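Local structure of putative translation initiation inhibitor (Salmonella typhimurium, 3GTZ) at residues 22-36 / 103-116. The protein is of unknown function but, as a RutC-family member of the YjgF-like clan, may act as a translation initiation inhibitor. Residues are numbered along the deposited sequence; the frame is centred on the assembly and turned at random.
Sequences NTLWYTGVPENLDAD and NPKYKVEIKIVAAV
L33 and P30 meet the ring of Y106 where strand 23-28 ends and its antiparallel neighbour 108-115 begins. P30 CD lies over one face, 3.9 Å from the centroid of the Y106 ring and 22° off its normal, a CH-pi contact; N103 CB covers the opposite face, and L33 CD2 reaches the edge. K107 can be followed outward from CB: CG passes the A35 carbonyl and D36 C, CE lies 3.4 Å from A35 O, and NZ donates to A35 O (2.9 Å) and to K105 O (2.9 Å). Bends at chi2 (-65°) and chi4 (-83°) bring the ammonium back to the K105 carbonyl of its own loop and across to that of A35. Beside it K105 NZ forms a salt bridge with D34 OD1. Along the strands, G28 and I110 exchange two backbone hydrogen bonds, as do Y26 with I112 and L24 with A114. T23 CG2 touches V113 CG1 at 3.5 Å, and both methyls lie over one face of W25. This is the central strand pair of a YjgF-like trimer's sheet, between strands 15-20 and 62-69: Y26, P30 and V108 pack on helix 37-54, whereas W25 and T27 face a second subunit and V113 meets W25 of the third.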
loop_
_atom_site.group_PDB
_atom_site.type_symbol
_atom_site.label_atom_id
_atom_site.label_comp_id
_atom_site.label_asym_id
_atom_site.label_seq_id
_atom_site.Cartn_x
_atom_site.Cartn_y
_atom_site.Cartn_z
ATOM N N ASN A 22 -15.392 -3.169 -9.034
ATOM C CA ASN A 22 -15.028 -4.581 -9.171
ATOM C C ASN A 22 -13.736 -4.951 -8.467
ATOM O O ASN A 22 -13.040 -5.879 -8.883
ATOM C CB ASN A 22 -14.982 -4.979 -10.660
ATOM C CG ASN A 22 -16.234 -4.530 -11.404
ATOM O OD1 ASN A 22 -16.172 -3.682 -12.291
ATOM N ND2 ASN A 22 -17.373 -5.031 -10.985
ATOM N N THR A 23 -13.447 -4.223 -7.387
ATOM C CA THR A 23 -12.224 -4.369 -6.630
ATOM C C THR A 23 -12.576 -4.335 -5.164
ATOM O O THR A 23 -13.511 -3.688 -4.767
ATOM C CB THR A 23 -11.260 -3.248 -6.959
ATOM O OG1 THR A 23 -11.200 -3.077 -8.388
ATOM C CG2 THR A 23 -9.888 -3.525 -6.412
ATOM N N LEU A 24 -11.831 -5.073 -4.368
ATOM C CA LEU A 24 -12.148 -5.310 -2.974
ATOM C C LEU A 24 -10.857 -5.091 -2.213
ATOM O O LEU A 24 -9.784 -5.576 -2.628
ATOM C CB LEU A 24 -12.625 -6.753 -2.775
ATOM C CG LEU A 24 -12.917 -7.204 -1.326
ATOM C CD1 LEU A 24 -13.933 -8.407 -1.246
ATOM C CD2 LEU A 24 -11.623 -7.537 -0.597
ATOM N N TRP A 25 -10.959 -4.350 -1.115
ATOM C CA TRP A 25 -9.817 -4.016 -0.272
ATOM C C TRP A 25 -10.132 -4.523 1.123
ATOM O O TRP A 25 -11.296 -4.422 1.586
ATOM C CB TRP A 25 -9.672 -2.530 -0.165
ATOM C CG TRP A 25 -9.089 -1.824 -1.315
ATOM C CD1 TRP A 25 -7.781 -1.418 -1.453
ATOM C CD2 TRP A 25 -9.784 -1.321 -2.453
ATOM N NE1 TRP A 25 -7.612 -0.748 -2.632
ATOM C CE2 TRP A 25 -8.826 -0.660 -3.266
ATOM C CE3 TRP A 25 -11.107 -1.374 -2.875
ATOM C CZ2 TRP A 25 -9.162 -0.047 -4.484
ATOM C CZ3 TRP A 25 -11.448 -0.782 -4.124
ATOM C CH2 TRP A 25 -10.482 -0.123 -4.896
ATOM N N TYR A 26 -9.097 -5.013 1.803
ATOM C CA TYR A 26 -9.241 -5.636 3.114
ATOM C C TYR A 26 -7.901 -5.778 3.763
ATOM O O TYR A 26 -6.929 -6.001 3.085
ATOM C CB TYR A 26 -9.813 -7.041 2.932
ATOM C CG TYR A 26 -9.896 -7.868 4.191
ATOM C CD1 TYR A 26 -10.834 -7.561 5.180
ATOM C CD2 TYR A 26 -9.064 -8.963 4.392
ATOM C CE1 TYR A 26 -10.940 -8.314 6.340
ATOM C CE2 TYR A 26 -9.139 -9.720 5.574
ATOM C CZ TYR A 26 -10.097 -9.400 6.533
ATOM O OH TYR A 26 -10.228 -10.160 7.695
ATOM N N THR A 27 -7.876 -5.732 5.088
ATOM C CA THR A 27 -6.676 -5.928 5.864
ATOM C C THR A 27 -6.951 -7.003 6.900
ATOM O O THR A 27 -7.826 -6.849 7.722
ATOM C CB THR A 27 -6.239 -4.609 6.568
ATOM O OG1 THR A 27 -5.515 -3.777 5.638
ATOM C CG2 THR A 27 -5.327 -4.914 7.789
ATOM N N GLY A 28 -6.200 -8.091 6.887
ATOM C CA GLY A 28 -6.441 -9.132 7.853
ATOM C C GLY A 28 -5.517 -8.953 9.028
ATOM O O GLY A 28 -4.336 -8.673 8.861
ATOM N N VAL A 29 -6.079 -9.095 10.219
ATOM C CA VAL A 29 -5.322 -9.025 11.439
ATOM C C VAL A 29 -5.605 -10.277 12.264
ATOM O O VAL A 29 -6.668 -10.894 12.111
ATOM C CB VAL A 29 -5.663 -7.738 12.230
ATOM C CG1 VAL A 29 -5.683 -6.540 11.294
ATOM C CG2 VAL A 29 -7.003 -7.874 12.917
ATOM N N PRO A 30 -4.646 -10.681 13.115
ATOM C CA PRO A 30 -4.816 -11.928 13.871
ATOM C C PRO A 30 -5.971 -11.962 14.902
ATOM O O PRO A 30 -6.372 -10.930 15.439
ATOM C CB PRO A 30 -3.455 -12.101 14.548
ATOM C CG PRO A 30 -2.524 -11.225 13.783
ATOM C CD PRO A 30 -3.341 -10.071 13.387
ATOM N N GLU A 31 -6.504 -13.163 15.147
ATOM C CA GLU A 31 -7.549 -13.361 16.158
ATOM C C GLU A 31 -6.949 -13.785 17.503
ATOM O O GLU A 31 -7.279 -13.218 18.528
ATOM C CB GLU A 31 -8.577 -14.392 15.685
ATOM C CG GLU A 31 -9.789 -13.765 14.963
ATOM C CD GLU A 31 -10.577 -14.771 14.077
ATOM O OE1 GLU A 31 -10.187 -15.974 14.023
ATOM O OE2 GLU A 31 -11.578 -14.335 13.435
ATOM N N ASN A 32 -6.067 -14.783 17.485
ATOM C CA ASN A 32 -5.437 -15.306 18.699
ATOM C C ASN A 32 -4.142 -14.557 18.973
ATOM O O ASN A 32 -3.136 -14.759 18.299
ATOM C CB ASN A 32 -5.172 -16.810 18.538
ATOM C CG ASN A 32 -4.809 -17.527 19.873
ATOM O OD1 ASN A 32 -4.709 -16.921 20.966
ATOM N ND2 ASN A 32 -4.618 -18.853 19.766
ATOM N N LEU A 33 -4.180 -13.699 19.980
ATOM C CA LEU A 33 -3.077 -12.792 20.271
ATOM C C LEU A 33 -1.885 -13.501 20.892
ATOM O O LEU A 33 -0.742 -13.053 20.710
ATOM C CB LEU A 33 -3.542 -11.621 21.162
ATOM C CG LEU A 33 -4.594 -10.637 20.609
ATOM C CD1 LEU A 33 -5.001 -9.592 21.703
ATOM C CD2 LEU A 33 -4.152 -9.951 19.292
ATOM N N ASP A 34 -2.129 -14.608 21.591
ATOM C CA ASP A 34 -1.034 -15.431 22.154
ATOM C C ASP A 34 -0.447 -16.485 21.175
ATOM O O ASP A 34 0.548 -17.154 21.478
ATOM C CB ASP A 34 -1.513 -16.108 23.442
ATOM C CG ASP A 34 -2.104 -15.103 24.435
ATOM O OD1 ASP A 34 -1.472 -14.016 24.650
ATOM O OD2 ASP A 34 -3.202 -15.392 24.982
ATOM N N ALA A 35 -1.041 -16.636 19.995
ATOM C CA ALA A 35 -0.505 -17.570 19.025
ATOM C C ALA A 35 0.795 -17.029 18.445
ATOM O O ALA A 35 0.994 -15.814 18.392
ATOM C CB ALA A 35 -1.513 -17.823 17.933
ATOM N N ASP A 36 1.669 -17.949 18.040
ATOM C CA ASP A 36 2.862 -17.661 17.307
ATOM C C ASP A 36 2.568 -17.192 15.870
ATOM O O ASP A 36 1.421 -17.153 15.450
ATOM C CB ASP A 36 3.790 -18.893 17.320
ATOM C CG ASP A 36 3.189 -20.135 16.573
ATOM O OD1 ASP A 36 3.699 -21.271 16.794
ATOM O OD2 ASP A 36 2.222 -19.992 15.772
ATOM N N ASN A 103 -0.864 -3.454 17.590
ATOM C CA ASN A 103 -0.986 -4.277 18.798
ATOM C C ASN A 103 0.316 -5.027 18.965
ATOM O O ASN A 103 0.787 -5.623 18.012
ATOM C CB ASN A 103 -2.169 -5.245 18.672
ATOM C CG ASN A 103 -2.583 -5.899 20.023
ATOM O OD1 ASN A 103 -1.757 -6.478 20.749
ATOM N ND2 ASN A 103 -3.879 -5.848 20.318
ATOM N N PRO A 104 0.926 -4.975 20.163
ATOM C CA PRO A 104 2.245 -5.607 20.331
ATOM C C PRO A 104 2.241 -7.156 20.373
ATOM O O PRO A 104 3.306 -7.775 20.325
ATOM C CB PRO A 104 2.770 -5.008 21.649
ATOM C CG PRO A 104 1.542 -4.554 22.396
ATOM C CD PRO A 104 0.460 -4.297 21.391
ATOM N N LYS A 105 1.052 -7.741 20.461
ATOM C CA LYS A 105 0.845 -9.173 20.329
ATOM C C LYS A 105 0.673 -9.659 18.865
ATOM O O LYS A 105 0.555 -10.881 18.638
ATOM C CB LYS A 105 -0.417 -9.562 21.099
ATOM C CG LYS A 105 -0.178 -10.386 22.337
ATOM C CD LYS A 105 -0.238 -9.592 23.624
ATOM C CE LYS A 105 -0.274 -10.553 24.836
ATOM N NZ LYS A 105 -1.442 -11.517 24.754
ATOM N N TYR A 106 0.611 -8.737 17.889
ATOM C CA TYR A 106 0.444 -9.116 16.477
ATOM C C TYR A 106 1.780 -9.480 15.893
ATOM O O TYR A 106 2.675 -8.638 15.866
ATOM C CB TYR A 106 -0.081 -7.958 15.617
ATOM C CG TYR A 106 -1.516 -7.536 15.800
ATOM C CD1 TYR A 106 -2.443 -8.333 16.465
ATOM C CD2 TYR A 106 -1.952 -6.321 15.273
ATOM C CE1 TYR A 106 -3.772 -7.912 16.620
ATOM C CE2 TYR A 106 -3.271 -5.891 15.423
ATOM C CZ TYR A 106 -4.176 -6.687 16.090
ATOM O OH TYR A 106 -5.485 -6.273 16.223
ATOM N N LYS A 107 1.932 -10.696 15.378
ATOM C CA LYS A 107 3.204 -11.025 14.725
ATOM C C LYS A 107 3.094 -10.673 13.231
ATOM O O LYS A 107 4.086 -10.437 12.568
ATOM C CB LYS A 107 3.668 -12.493 14.959
ATOM C CG LYS A 107 3.223 -13.192 16.268
ATOM C CD LYS A 107 3.759 -12.625 17.533
ATOM C CE LYS A 107 3.356 -13.471 18.790
ATOM N NZ LYS A 107 1.978 -13.253 19.445
ATOM N N VAL A 108 1.873 -10.600 12.723
ATOM C CA VAL A 108 1.627 -10.450 11.282
ATOM C C VAL A 108 0.346 -9.648 11.037
ATOM O O VAL A 108 -0.550 -9.608 11.885
ATOM C CB VAL A 108 1.536 -11.822 10.593
ATOM C CG1 VAL A 108 0.468 -12.667 11.241
ATOM C CG2 VAL A 108 1.254 -11.674 9.146
ATOM N N GLU A 109 0.289 -9.005 9.876
ATOM C CA GLU A 109 -0.907 -8.345 9.383
ATOM C C GLU A 109 -0.843 -8.412 7.843
ATOM O O GLU A 109 0.256 -8.463 7.270
ATOM C CB GLU A 109 -0.864 -6.929 9.902
ATOM C CG GLU A 109 -2.011 -6.041 9.644
ATOM C CD GLU A 109 -1.914 -4.776 10.521
ATOM O OE1 GLU A 109 -2.022 -3.651 9.962
ATOM O OE2 GLU A 109 -1.679 -4.919 11.752
ATOM N N ILE A 110 -1.982 -8.472 7.163
ATOM C CA ILE A 110 -1.951 -8.761 5.715
ATOM C C ILE A 110 -2.975 -7.941 4.926
ATOM O O ILE A 110 -4.176 -8.106 5.113
ATOM C CB ILE A 110 -2.209 -10.262 5.428
ATOM C CG1 ILE A 110 -1.209 -11.169 6.176
ATOM C CG2 ILE A 110 -2.124 -10.517 3.945
ATOM C CD1 ILE A 110 -1.427 -12.666 5.953
ATOM N N LYS A 111 -2.514 -7.057 4.056
ATOM C CA LYS A 111 -3.437 -6.258 3.276
ATOM C C LYS A 111 -3.550 -6.865 1.882
ATOM O O LYS A 111 -2.579 -7.311 1.281
ATOM C CB LYS A 111 -3.039 -4.744 3.311
ATOM C CG LYS A 111 -2.692 -4.096 2.022
ATOM C CD LYS A 111 -2.404 -2.554 2.169
ATOM C CE LYS A 111 -2.973 -1.736 0.938
ATOM N NZ LYS A 111 -2.710 -2.323 -0.487
ATOM N N ILE A 112 -4.760 -6.829 1.378
ATOM C CA ILE A 112 -5.220 -7.589 0.213
ATOM C C ILE A 112 -6.003 -6.646 -0.672
ATOM O O ILE A 112 -6.856 -5.922 -0.175
ATOM C CB ILE A 112 -6.132 -8.700 0.753
ATOM C CG1 ILE A 112 -5.255 -9.820 1.302
ATOM C CG2 ILE A 112 -7.154 -9.180 -0.214
ATOM C CD1 ILE A 112 -4.173 -10.211 0.407
ATOM N N VAL A 113 -5.652 -6.585 -1.952
ATOM C CA VAL A 113 -6.550 -6.069 -2.987
ATOM C C VAL A 113 -6.920 -7.260 -3.866
ATOM O O VAL A 113 -6.042 -7.993 -4.255
ATOM C CB VAL A 113 -5.860 -5.042 -3.888
ATOM C CG1 VAL A 113 -6.871 -4.341 -4.756
ATOM C CG2 VAL A 113 -5.057 -4.036 -3.073
ATOM N N ALA A 114 -8.207 -7.451 -4.155
ATOM C CA ALA A 114 -8.724 -8.606 -4.901
ATOM C C ALA A 114 -9.773 -8.185 -5.934
ATOM O O ALA A 114 -10.332 -7.085 -5.822
ATOM C CB ALA A 114 -9.361 -9.607 -3.922
ATOM N N ALA A 115 -10.053 -9.065 -6.910
ATOM C CA ALA A 115 -11.113 -8.834 -7.911
ATOM C C ALA A 115 -12.389 -9.453 -7.387
ATOM O O ALA A 115 -12.357 -10.512 -6.754
ATOM C CB ALA A 115 -10.764 -9.438 -9.242
ATOM N N VAL A 116 -13.513 -8.797 -7.632
ATOM C CA VAL A 116 -14.776 -9.241 -7.068
ATOM C C VAL A 116 -15.905 -9.056 -8.097
ATOM O O VAL A 116 -15.873 -8.082 -8.843
ATOM C CB VAL A 116 -15.113 -8.494 -5.794
ATOM C CG1 VAL A 116 -15.226 -7.030 -6.082
ATOM C CG2 VAL A 116 -16.446 -9.004 -5.248
#